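Local coordinates for protein peroxidase (Cellulomonas bogoriensis 69B4 = DSM 16987, PDB 6QZO) that binds heme b and, as a member of the DyP-type family, probably uses it to oxidise substrates with hydrogen peroxide, at residues A[44-56]-A[169-183]. Residues are numbered along the deposited sequence; the frame is centred on the assembly and turned at random.
Sequences PPSFIALVALDLA and LASVRWVQRGFRRSP
Strands 47-55 and 170-179 pair antiparallel, with a classic beta bulge at Arg173 and Trp174 opposite Ala52. They are the first and fourth strands of the four-stranded antiparallel sheet in the N-terminal ferredoxin-like half of this DyP-type peroxidase. Strand 47-55 also pairs with strand 143-149. Strand 170-179 is one of the two outer strands of this sheet, and Phe179 at its end bonds through its backbone to Asn311 of strand 306-314. The register runs from Phe47-Phe179 to Ala52-Trp174, then shifts by one residue. At the bulge Ala52 O accepts a short bond from Arg173 N (2.8 Å) and a weak one from Trp174 N.

Ala52, Leu50, Trp174 and Gln176 share one face of the sheet. The Trp174 side chain, with CG between backbone N and carbonyl carbon (chi1 49°), lays its indole over the methyl of Ala52. Ala52 CB sits 3.3 Å from the centroid of the six-membered ring of Trp174, a close CH-pi contact. Leu50 CB meets the ring edge at CZ3, and Gln176 NE2 lies over the opposite face, toward the rim. On the other face Val51 and Val175 lie side by side, and helix 152-165 covers Ala49 and Val51.

From the bulge, Arg173 reaches Asp54 with its chain extended from CG to NE. Arg173 NH1 forms a salt bridge to Asp54 OD2 at 2.7 Å, using the syn lone pair of that oxygen, nearly in the guanidinium plane, with the two planar groups 51° apart. Asp54 OD1 is taken by Asp142 N, so both carboxylate oxygens are held.

At the other end, Pro44 CB rests over the centre of the Arg180 guanidinium, 3.5 Å from CZ. Arg180 NH2 bonds to Ala309 O, and this side chain is about 10 Å from the heme. Beyond it, Ser46 OG donates to an in-plane lone pair of Arg181 O at 2.6 Å.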
# COMPACT_ATOMS: atom_id res chain seq x y z
N PRO A 44 -13.45 -11.09 1.33
CA PRO A 44 -12.51 -10.03 0.98
C PRO A 44 -11.06 -10.39 1.28
O PRO A 44 -10.73 -10.79 2.40
CB PRO A 44 -13.01 -8.83 1.80
CG PRO A 44 -14.46 -9.14 2.07
CD PRO A 44 -14.50 -10.64 2.24
N PRO A 45 -10.16 -10.32 0.29
CA PRO A 45 -8.73 -10.55 0.51
C PRO A 45 -8.06 -9.26 1.01
O PRO A 45 -8.72 -8.25 1.14
CB PRO A 45 -8.27 -10.93 -0.90
CG PRO A 45 -9.09 -10.03 -1.78
CD PRO A 45 -10.45 -10.01 -1.13
N SER A 46 -6.74 -9.30 1.21
CA SER A 46 -5.97 -8.27 1.96
C SER A 46 -5.98 -6.91 1.25
O SER A 46 -6.01 -5.89 1.97
CB SER A 46 -4.58 -8.76 2.22
OG SER A 46 -4.58 -9.88 3.07
N PHE A 47 -5.93 -6.87 -0.09
CA PHE A 47 -5.69 -5.59 -0.81
C PHE A 47 -6.74 -5.32 -1.89
O PHE A 47 -7.33 -6.28 -2.43
CB PHE A 47 -4.27 -5.57 -1.39
CG PHE A 47 -3.25 -5.95 -0.35
CD1 PHE A 47 -3.07 -5.15 0.77
CD2 PHE A 47 -2.55 -7.13 -0.44
CE1 PHE A 47 -2.17 -5.51 1.77
CE2 PHE A 47 -1.63 -7.49 0.55
CZ PHE A 47 -1.45 -6.68 1.65
N ILE A 48 -6.92 -4.03 -2.18
CA ILE A 48 -7.86 -3.47 -3.18
C ILE A 48 -7.23 -2.27 -3.89
O ILE A 48 -6.58 -1.44 -3.22
CB ILE A 48 -9.20 -3.04 -2.54
CG1 ILE A 48 -10.24 -2.74 -3.61
CG2 ILE A 48 -9.01 -1.87 -1.58
CD1 ILE A 48 -11.66 -2.78 -3.08
N ALA A 49 -7.47 -2.17 -5.20
CA ALA A 49 -7.28 -0.94 -5.99
C ALA A 49 -8.56 -0.75 -6.79
O ALA A 49 -8.87 -1.66 -7.57
CB ALA A 49 -6.06 -1.04 -6.86
N LEU A 50 -9.31 0.31 -6.53
CA LEU A 50 -10.42 0.72 -7.42
C LEU A 50 -9.83 1.68 -8.45
O LEU A 50 -9.36 2.77 -8.04
CB LEU A 50 -11.48 1.43 -6.59
CG LEU A 50 -12.37 0.65 -5.64
CD1 LEU A 50 -13.25 -0.32 -6.37
CD2 LEU A 50 -11.64 -0.04 -4.52
N VAL A 51 -9.83 1.27 -9.72
CA VAL A 51 -9.36 2.09 -10.85
C VAL A 51 -10.57 2.59 -11.65
O VAL A 51 -11.19 1.79 -12.35
CB VAL A 51 -8.37 1.32 -11.74
CG1 VAL A 51 -7.77 2.21 -12.80
CG2 VAL A 51 -7.27 0.66 -10.91
N ALA A 52 -10.90 3.87 -11.49
CA ALA A 52 -11.90 4.59 -12.31
C ALA A 52 -11.22 5.07 -13.59
O ALA A 52 -10.13 5.67 -13.50
CB ALA A 52 -12.49 5.75 -11.54
N LEU A 53 -11.85 4.81 -14.73
CA LEU A 53 -11.36 5.29 -16.04
C LEU A 53 -12.46 6.12 -16.68
O LEU A 53 -13.64 5.90 -16.35
CB LEU A 53 -10.94 4.10 -16.90
CG LEU A 53 -9.84 3.22 -16.29
CD1 LEU A 53 -10.43 1.97 -15.65
CD2 LEU A 53 -8.81 2.83 -17.35
N ASP A 54 -12.06 7.08 -17.51
CA ASP A 54 -12.98 7.89 -18.34
C ASP A 54 -12.77 7.52 -19.81
O ASP A 54 -11.62 7.44 -20.26
CB ASP A 54 -12.78 9.38 -18.06
CG ASP A 54 -13.46 9.87 -16.80
OD1 ASP A 54 -14.34 9.14 -16.28
OD2 ASP A 54 -13.08 10.96 -16.35
N LEU A 55 -13.85 7.27 -20.53
CA LEU A 55 -13.80 6.97 -21.98
C LEU A 55 -13.33 8.22 -22.73
O LEU A 55 -13.60 9.33 -22.26
CB LEU A 55 -15.19 6.51 -22.44
CG LEU A 55 -15.66 5.20 -21.80
CD1 LEU A 55 -17.13 4.96 -22.07
CD2 LEU A 55 -14.82 4.05 -22.35
N ALA A 56 -12.61 8.06 -23.84
CA ALA A 56 -12.28 9.17 -24.77
C ALA A 56 -13.58 9.76 -25.33
O ALA A 56 -14.55 9.00 -25.44
CB ALA A 56 -11.37 8.68 -25.85
N LEU A 169 -8.65 3.97 -25.48
CA LEU A 169 -10.12 3.77 -25.32
C LEU A 169 -10.61 4.46 -24.04
O LEU A 169 -11.72 5.03 -24.04
CB LEU A 169 -10.44 2.27 -25.27
CG LEU A 169 -9.89 1.45 -26.43
CD1 LEU A 169 -9.98 -0.05 -26.13
CD2 LEU A 169 -10.63 1.78 -27.73
N ALA A 170 -9.82 4.38 -22.98
CA ALA A 170 -10.13 5.00 -21.68
C ALA A 170 -8.83 5.35 -20.97
O ALA A 170 -7.85 4.60 -21.15
CB ALA A 170 -10.96 4.06 -20.86
N SER A 171 -8.85 6.44 -20.21
CA SER A 171 -7.69 6.89 -19.40
C SER A 171 -8.08 6.89 -17.92
O SER A 171 -9.29 6.97 -17.61
CB SER A 171 -7.20 8.22 -19.87
OG SER A 171 -8.21 9.21 -19.72
N VAL A 172 -7.09 6.74 -17.04
CA VAL A 172 -7.28 6.68 -15.57
C VAL A 172 -7.82 8.03 -15.10
O VAL A 172 -7.28 9.07 -15.52
CB VAL A 172 -5.97 6.34 -14.84
CG1 VAL A 172 -6.14 6.41 -13.33
CG2 VAL A 172 -5.44 4.98 -15.25
N ARG A 173 -8.86 8.00 -14.27
CA ARG A 173 -9.44 9.21 -13.64
C ARG A 173 -8.93 9.29 -12.20
O ARG A 173 -8.42 10.35 -11.79
CB ARG A 173 -10.97 9.12 -13.71
CG ARG A 173 -11.68 10.31 -13.08
CD ARG A 173 -13.18 10.09 -13.02
NE ARG A 173 -13.77 11.24 -12.37
CZ ARG A 173 -14.01 12.41 -12.96
NH1 ARG A 173 -13.74 12.59 -14.24
NH2 ARG A 173 -14.53 13.39 -12.25
N TRP A 174 -9.07 8.18 -11.47
CA TRP A 174 -8.50 8.02 -10.10
C TRP A 174 -8.24 6.55 -9.82
O TRP A 174 -8.78 5.66 -10.53
CB TRP A 174 -9.40 8.65 -9.03
CG TRP A 174 -10.87 8.32 -9.05
CD1 TRP A 174 -11.87 9.19 -9.39
CD2 TRP A 174 -11.52 7.12 -8.60
NE1 TRP A 174 -13.09 8.60 -9.22
CE2 TRP A 174 -12.91 7.33 -8.74
CE3 TRP A 174 -11.09 5.87 -8.13
CZ2 TRP A 174 -13.86 6.35 -8.43
CZ3 TRP A 174 -12.03 4.91 -7.81
CH2 TRP A 174 -13.40 5.15 -7.96
N VAL A 175 -7.40 6.32 -8.81
CA VAL A 175 -7.07 5.00 -8.21
C VAL A 175 -7.11 5.18 -6.70
O VAL A 175 -6.38 6.05 -6.19
CB VAL A 175 -5.70 4.48 -8.65
CG1 VAL A 175 -5.43 3.09 -8.12
CG2 VAL A 175 -5.52 4.53 -10.16
N GLN A 176 -7.95 4.40 -6.02
CA GLN A 176 -8.06 4.36 -4.55
C GLN A 176 -7.54 3.00 -4.11
O GLN A 176 -8.05 1.99 -4.60
CB GLN A 176 -9.51 4.61 -4.13
CG GLN A 176 -10.00 5.99 -4.56
CD GLN A 176 -11.34 6.32 -3.95
OE1 GLN A 176 -11.51 6.36 -2.73
NE2 GLN A 176 -12.33 6.55 -4.81
N ARG A 177 -6.53 2.99 -3.24
CA ARG A 177 -5.83 1.78 -2.76
C ARG A 177 -6.22 1.60 -1.30
O ARG A 177 -6.33 2.60 -0.57
CB ARG A 177 -4.32 1.94 -2.93
CG ARG A 177 -3.93 2.54 -4.28
CD ARG A 177 -2.42 2.69 -4.44
NE ARG A 177 -2.04 2.94 -5.80
CZ ARG A 177 -2.02 2.04 -6.77
NH1 ARG A 177 -2.44 0.80 -6.56
NH2 ARG A 177 -1.62 2.43 -7.98
N GLY A 178 -6.45 0.36 -0.88
CA GLY A 178 -6.81 0.06 0.52
C GLY A 178 -6.29 -1.30 0.93
O GLY A 178 -5.79 -2.05 0.04
N PHE A 179 -6.45 -1.62 2.22
CA PHE A 179 -5.87 -2.81 2.85
C PHE A 179 -6.69 -3.24 4.07
O PHE A 179 -7.41 -2.42 4.70
CB PHE A 179 -4.42 -2.54 3.28
CG PHE A 179 -4.23 -1.38 4.21
CD1 PHE A 179 -4.34 -1.55 5.59
CD2 PHE A 179 -3.92 -0.12 3.72
CE1 PHE A 179 -4.14 -0.48 6.45
CE2 PHE A 179 -3.72 0.94 4.59
CZ PHE A 179 -3.83 0.76 5.95
N ARG A 180 -6.59 -4.54 4.36
CA ARG A 180 -6.93 -5.17 5.65
C ARG A 180 -5.66 -5.86 6.12
O ARG A 180 -4.59 -5.58 5.55
CB ARG A 180 -8.08 -6.18 5.48
CG ARG A 180 -9.31 -5.61 4.79
CD ARG A 180 -10.35 -6.70 4.56
NE ARG A 180 -11.60 -6.10 4.11
CZ ARG A 180 -12.82 -6.50 4.46
NH1 ARG A 180 -13.01 -7.52 5.30
NH2 ARG A 180 -13.87 -5.86 3.98
N ARG A 181 -5.77 -6.80 7.06
CA ARG A 181 -4.60 -7.58 7.52
C ARG A 181 -4.14 -8.51 6.38
O ARG A 181 -4.89 -8.69 5.41
CB ARG A 181 -4.94 -8.25 8.86
CG ARG A 181 -5.13 -7.23 9.97
CD ARG A 181 -4.53 -7.67 11.27
NE ARG A 181 -4.62 -6.65 12.32
CZ ARG A 181 -3.61 -5.94 12.83
NH1 ARG A 181 -2.37 -6.09 12.39
NH2 ARG A 181 -3.86 -5.05 13.77
N SER A 182 -2.89 -8.95 6.45
CA SER A 182 -2.23 -9.79 5.42
C SER A 182 -2.80 -11.21 5.49
O SER A 182 -3.41 -11.60 6.48
CB SER A 182 -0.75 -9.75 5.62
OG SER A 182 -0.26 -8.45 5.29
N PRO A 183 -2.65 -12.02 4.42
CA PRO A 183 -3.09 -13.42 4.48
C PRO A 183 -2.41 -14.17 5.63
O PRO A 183 -1.23 -13.97 5.83
CB PRO A 183 -2.67 -13.99 3.12
CG PRO A 183 -1.60 -13.04 2.65
CD PRO A 183 -2.05 -11.68 3.13